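Local coordinates for tRNA dimethylallyltransferase (Staphylococcus epidermidis ATCC 12228, PDB 3D3Q), which probably catalyses the transfer of a dimethylallyl group from dimethylallyl diphosphate to adenosine 37 of tRNAs that read codons beginning with uridine, at residues I10-P15 with L199-E204; T21-E26 with M298-M303. All blocks are in the same frame, centred on the assembly; numbering follows the deposited sequence.

Interaction 1. Residues I10-P15 with L199-E204; sequences IVIVGP and LLIGIE
I12 and I201 lie side by side on one face of a parallel strand pair, I12 CG2 coming within 3.6 Å of I201 CD1. The CG1 of I201 stands between its own backbone N and carbonyl carbon (chi1 82°), which turns the longer branch toward the neighbouring strand and brings CD1 against I12. On the same face I10 and L199 also run alongside each other, the CD1 end of I10 meeting the CD2 branch of L199. The opposite face carries V11 and L200, whose side chains are slanted across one another: the CG of L200 lies anti to the backbone N (chi1 -171°), and L200 CD1 reaches V11 CG1 at 3.4 Å. V13 follows on that face beside G202, where the lack of a side chain lets V13 CG2 sit 3.8 Å from G202 CA.

The backbones are laced by alternating bonds. I201 N gives to V11 O at 2.8 Å, and I201 O in turn receives V13 N at 3.0 Å. V13 O takes I203 N at 3.2 Å, while the bond from V11 N to L199 O is weak. Beyond the strand the chain turns into the P-loop at G14, whose phi of 164° suits a residue without CB, and P15 CD rests 3.4 Å from I203 O.

Beta-branched I10, V11, I12, V13 and I201 favour extended backbone. Apolar chains suit covered faces: helix 20-30 lies on I12 and I201, helix 300-314 on L199 and I203, M288 and V290 on L200. With backbone groups paired and hydrocarbon on both faces, the contact forms a buried, apolar base from which the predicted ATP-binding loop springs.

Interaction 2. Residues T21-E26 with M298-M303; sequences TELSIE and MSLQMM
L300 reaches across to helix 20-30 and sets its two methyl branches on different parts of it. Its CG lies anti to the backbone N (chi1 -179°), which extends the side chain toward the helix. L300 CD1 comes over the backbone at L23, 3.5 Å from L23 N and 4.0 Å from L23 CB. L300 CD2 instead approaches the aliphatic stem of E26, 4.1 Å from E26 CG, the two side chains meeting at about a right angle; leucine's fork suits this double reach. E26 fits because its methylenes can pack on leucine while its OE2 forms a long, weak ion pair with K29.

L23, also extended with CG anti to N, places its CD1 3.9 Å from CB of M303, a selenomethionine. No hydrogen bond joins the two segments; the contact is van der Waals packing of side-chain methyls and methylenes on each other and on the helix backbone. S299, a small hydroxyl residue at the N-cap of helix 300-314, accepts from M302 N and helps to fix the first turn that presents L300 and M303.

The C-terminal helix thus meets the helix following the P-loop, and L23, apolar as befits its buried site, also touches I307 of helix 300-314 and I12 of strand 8-13.

In the fold
Interactions 1 and 2, with centres 11 Å apart, are successive layers of one P-loop NTPase-like core. Residues 14-21, the loop and the start of helix 20-30, are predicted to bind ATP, and 16-21 probably also bind substrate. G14 and P15 belong to interaction 1; T21 begins segment 21-26 but makes no contact with 298-303. The side chain of V13 is about 8 Å from that of T105, a probable tRNA-interaction site. The layers interlock through L23, whose CD2 lies 3.9 Å from both I201 CD1 and I12 CG2. A second seam, I203 CD1 to M303 SE at 4.1 Å, joins strand 197-204 to helix 300-314 beside helix 20-30, although interaction 2 itself lies away from the annotated sites.

Interaction 1. Residues I10-P15 with L199-E204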
loop_
_atom_site.group_PDB
_atom_site.type_symbol
_atom_site.label_atom_id
_atom_site.label_comp_id
_atom_site.label_asym_id
_atom_site.label_seq_id
_atom_site.Cartn_x
_atom_site.Cartn_y
_atom_site.Cartn_z
ATOM N N ILE A 10 -4.323 -9.835 8.837
ATOM C CA ILE A 10 -2.962 -9.486 8.399
ATOM C C ILE A 10 -3.098 -8.572 7.197
ATOM O O ILE A 10 -3.927 -8.820 6.325
ATOM C CB ILE A 10 -2.109 -10.711 7.910
ATOM C CG1 ILE A 10 -1.855 -11.713 9.037
ATOM C CG2 ILE A 10 -0.742 -10.227 7.437
ATOM C CD1 ILE A 10 -0.940 -11.182 10.107
ATOM N N VAL A 11 -2.302 -7.511 7.146
ATOM C CA VAL A 11 -2.361 -6.594 5.997
ATOM C C VAL A 11 -0.926 -6.373 5.464
ATOM O O VAL A 11 -0.041 -5.897 6.187
ATOM C CB VAL A 11 -3.009 -5.212 6.386
ATOM C CG1 VAL A 11 -3.280 -4.387 5.146
ATOM C CG2 VAL A 11 -4.292 -5.427 7.143
ATOM N N ILE A 12 -0.705 -6.723 4.199
ATOM C CA ILE A 12 0.608 -6.595 3.575
ATOM C C ILE A 12 0.560 -5.651 2.378
ATOM O O ILE A 12 0.189 -6.050 1.270
ATOM C CB ILE A 12 1.130 -7.974 3.112
ATOM C CG1 ILE A 12 1.096 -8.948 4.291
ATOM C CG2 ILE A 12 2.550 -7.852 2.600
ATOM C CD1 ILE A 12 1.422 -10.380 3.926
ATOM N N VAL A 13 0.934 -4.394 2.608
ATOM C CA VAL A 13 0.930 -3.385 1.557
ATOM C C VAL A 13 2.335 -3.193 1.040
ATOM O O VAL A 13 3.289 -3.576 1.697
ATOM C CB VAL A 13 0.413 -2.027 2.076
ATOM C CG1 VAL A 13 -1.045 -2.138 2.501
ATOM C CG2 VAL A 13 1.264 -1.566 3.237
ATOM N N GLY A 14 2.463 -2.600 -0.135
ATOM C CA GLY A 14 3.781 -2.386 -0.696
ATOM C C GLY A 14 3.649 -2.080 -2.171
ATOM O O GLY A 14 2.644 -2.416 -2.783
ATOM N N PRO A 15 4.658 -1.444 -2.774
ATOM C CA PRO A 15 4.570 -1.124 -4.200
ATOM C C PRO A 15 4.423 -2.362 -5.082
ATOM O O PRO A 15 4.781 -3.460 -4.670
ATOM C CB PRO A 15 5.861 -0.346 -4.453
ATOM C CG PRO A 15 6.807 -0.916 -3.441
ATOM C CD PRO A 15 5.952 -1.016 -2.210
ATOM N N LEU A 199 -2.391 -6.411 11.809
ATOM C CA LEU A 199 -0.954 -6.619 11.827
ATOM C C LEU A 199 -0.498 -6.017 10.499
ATOM O O LEU A 199 -0.166 -6.725 9.555
ATOM C CB LEU A 199 -0.622 -8.111 11.897
ATOM C CG LEU A 199 0.851 -8.529 11.778
ATOM C CD1 LEU A 199 1.786 -7.541 12.468
ATOM C CD2 LEU A 199 0.983 -9.908 12.377
ATOM N N LEU A 200 -0.517 -4.692 10.439
ATOM C CA LEU A 200 -0.169 -3.961 9.237
ATOM C C LEU A 200 1.321 -3.931 8.939
ATOM O O LEU A 200 2.097 -3.320 9.669
ATOM C CB LEU A 200 -0.708 -2.541 9.352
ATOM C CG LEU A 200 -0.660 -1.642 8.129
ATOM C CD1 LEU A 200 -1.571 -2.176 7.028
ATOM C CD2 LEU A 200 -1.101 -0.245 8.542
ATOM N N ILE A 201 1.715 -4.596 7.857
ATOM C CA ILE A 201 3.120 -4.632 7.472
ATOM C C ILE A 201 3.297 -4.112 6.030
ATOM O O ILE A 201 2.458 -4.339 5.154
ATOM C CB ILE A 201 3.732 -6.080 7.636
ATOM C CG1 ILE A 201 3.401 -6.953 6.450
ATOM C CG2 ILE A 201 3.162 -6.774 8.854
ATOM C CD1 ILE A 201 4.502 -7.001 5.464
ATOM N N GLY A 202 4.390 -3.390 5.805
ATOM C CA GLY A 202 4.669 -2.838 4.493
ATOM C C GLY A 202 6.094 -3.110 4.054
ATOM O O GLY A 202 7.002 -3.164 4.881
ATOM N N ILE A 203 6.287 -3.298 2.752
ATOM C CA ILE A 203 7.611 -3.552 2.198
ATOM C C ILE A 203 8.161 -2.244 1.661
ATOM O O ILE A 203 7.593 -1.644 0.752
ATOM C CB ILE A 203 7.554 -4.560 1.060
ATOM C CG1 ILE A 203 6.863 -5.840 1.524
ATOM C CG2 ILE A 203 8.955 -4.871 0.595
ATOM C CD1 ILE A 203 6.680 -6.851 0.414
ATOM N N GLU A 204 9.276 -1.812 2.226
ATOM C CA GLU A 204 9.883 -0.549 1.844
ATOM C C GLU A 204 11.191 -0.716 1.069
ATOM O O GLU A 204 11.726 -1.811 0.960
ATOM C CB GLU A 204 10.146 0.259 3.111
ATOM C CG GLU A 204 10.639 1.672 2.885
ATOM C CD GLU A 204 11.394 2.213 4.080
ATOM O OE1 GLU A 204 12.455 1.631 4.414
ATOM O OE2 GLU A 204 10.921 3.209 4.676
#

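Interaction 2. Residues T21-E26 with M298-M303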
loop_
_atom_site.group_PDB
_atom_site.type_symbol
_atom_site.label_atom_id
_atom_site.label_comp_id
_atom_site.label_asym_id
_atom_site.label_seq_id
_atom_site.Cartn_x
_atom_site.Cartn_y
_atom_site.Cartn_z
ATOM N N THR A 21 2.814 -9.673 -2.823
ATOM C CA THR A 21 1.983 -10.768 -3.306
ATOM C C THR A 21 2.559 -12.133 -2.962
ATOM O O THR A 21 1.840 -13.021 -2.493
ATOM C CB THR A 21 1.793 -10.687 -4.820
ATOM O OG1 THR A 21 1.231 -9.411 -5.149
ATOM C CG2 THR A 21 0.855 -11.791 -5.298
ATOM N N GLU A 22 3.852 -12.307 -3.196
ATOM C CA GLU A 22 4.505 -13.568 -2.896
ATOM C C GLU A 22 4.478 -13.795 -1.392
ATOM O O GLU A 22 4.075 -14.859 -0.931
ATOM C CB GLU A 22 5.948 -13.544 -3.404
ATOM C CG GLU A 22 6.081 -13.454 -4.923
ATOM C CD GLU A 22 5.789 -12.061 -5.499
ATOM O OE1 GLU A 22 5.768 -11.935 -6.741
ATOM O OE2 GLU A 22 5.590 -11.098 -4.731
ATOM N N LEU A 23 4.894 -12.786 -0.630
ATOM C CA LEU A 23 4.900 -12.877 0.822
ATOM C C LEU A 23 3.525 -13.286 1.358
ATOM O O LEU A 23 3.431 -14.132 2.242
ATOM C CB LEU A 23 5.324 -11.536 1.436
ATOM C CG LEU A 23 5.329 -11.456 2.972
ATOM C CD1 LEU A 23 6.353 -12.404 3.534
ATOM C CD2 LEU A 23 5.633 -10.055 3.392
ATOM N N SER A 24 2.462 -12.689 0.821
ATOM C CA SER A 24 1.101 -13.023 1.261
ATOM C C SER A 24 0.846 -14.522 1.154
ATOM O O SER A 24 0.379 -15.145 2.094
ATOM C CB SER A 24 0.046 -12.289 0.429
ATOM O OG SER A 24 0.052 -10.906 0.711
ATOM N N ILE A 25 1.159 -15.099 0.006
ATOM C CA ILE A 25 0.942 -16.513 -0.187
ATOM C C ILE A 25 1.766 -17.341 0.807
ATOM O O ILE A 25 1.259 -18.309 1.391
ATOM C CB ILE A 25 1.260 -16.900 -1.650
ATOM C CG1 ILE A 25 0.300 -16.147 -2.576
ATOM C CG2 ILE A 25 1.138 -18.390 -1.853
ATOM C CD1 ILE A 25 0.410 -16.516 -4.018
ATOM N N GLU A 26 3.024 -16.959 1.025
ATOM C CA GLU A 26 3.888 -17.684 1.968
ATOM C C GLU A 26 3.299 -17.674 3.382
ATOM O O GLU A 26 3.371 -18.674 4.096
ATOM C CB GLU A 26 5.301 -17.077 1.977
ATOM C CG GLU A 26 6.083 -17.333 0.679
ATOM C CD GLU A 26 6.340 -18.822 0.399
ATOM O OE1 GLU A 26 7.211 -19.430 1.079
ATOM O OE2 GLU A 26 5.658 -19.392 -0.497
HETATM N N MSE A 298 16.187 -7.617 3.414
HETATM C CA MSE A 298 15.523 -8.852 3.763
HETATM C C MSE A 298 15.028 -9.579 2.529
HETATM O O MSE A 298 14.791 -8.976 1.485
HETATM C CB MSE A 298 14.342 -8.577 4.671
HETATM C CG MSE A 298 14.719 -8.121 6.055
HETATM SE SE MSE A 298 13.134 -7.750 7.116
HETATM C CE MSE A 298 13.316 -5.803 7.242
ATOM N N SER A 299 14.841 -10.880 2.669
ATOM C CA SER A 299 14.390 -11.700 1.570
ATOM C C SER A 299 13.009 -12.256 1.836
ATOM O O SER A 299 12.525 -12.190 2.952
ATOM C CB SER A 299 15.348 -12.857 1.389
ATOM O OG SER A 299 15.353 -13.659 2.548
ATOM N N LEU A 300 12.393 -12.837 0.812
ATOM C CA LEU A 300 11.062 -13.407 0.961
ATOM C C LEU A 300 10.983 -14.273 2.213
ATOM O O LEU A 300 10.021 -14.176 2.967
ATOM C CB LEU A 300 10.695 -14.227 -0.273
ATOM C CG LEU A 300 9.300 -14.866 -0.253
ATOM C CD1 LEU A 300 8.232 -13.800 -0.032
ATOM C CD2 LEU A 300 9.050 -15.613 -1.571
ATOM N N GLN A 301 11.997 -15.103 2.438
ATOM C CA GLN A 301 12.027 -15.973 3.604
ATOM C C GLN A 301 12.294 -15.209 4.891
ATOM O O GLN A 301 11.739 -15.524 5.939
ATOM C CB GLN A 301 13.104 -17.032 3.460
ATOM C CG GLN A 301 13.130 -18.033 4.600
ATOM C CD GLN A 301 11.984 -19.016 4.517
ATOM O OE1 GLN A 301 10.826 -18.620 4.477
ATOM N NE2 GLN A 301 12.306 -20.310 4.487
HETATM N N MSE A 302 13.177 -14.224 4.825
HETATM C CA MSE A 302 13.479 -13.443 6.010
HETATM C C MSE A 302 12.272 -12.642 6.465
HETATM O O MSE A 302 12.054 -12.471 7.657
HETATM C CB MSE A 302 14.649 -12.510 5.747
HETATM C CG MSE A 302 15.976 -13.216 5.734
HETATM SE SE MSE A 302 17.316 -12.109 4.933
HETATM C CE MSE A 302 17.604 -10.842 6.361
HETATM N N MSE A 303 11.493 -12.140 5.516
HETATM C CA MSE A 303 10.311 -11.380 5.856
HETATM C C MSE A 303 9.301 -12.309 6.516
HETATM O O MSE A 303 8.722 -11.963 7.535
HETATM C CB MSE A 303 9.697 -10.762 4.606
HETATM C CG MSE A 303 10.609 -9.805 3.866
HETATM SE SE MSE A 303 9.652 -8.800 2.471
HETATM C CE MSE A 303 10.501 -9.545 0.888
#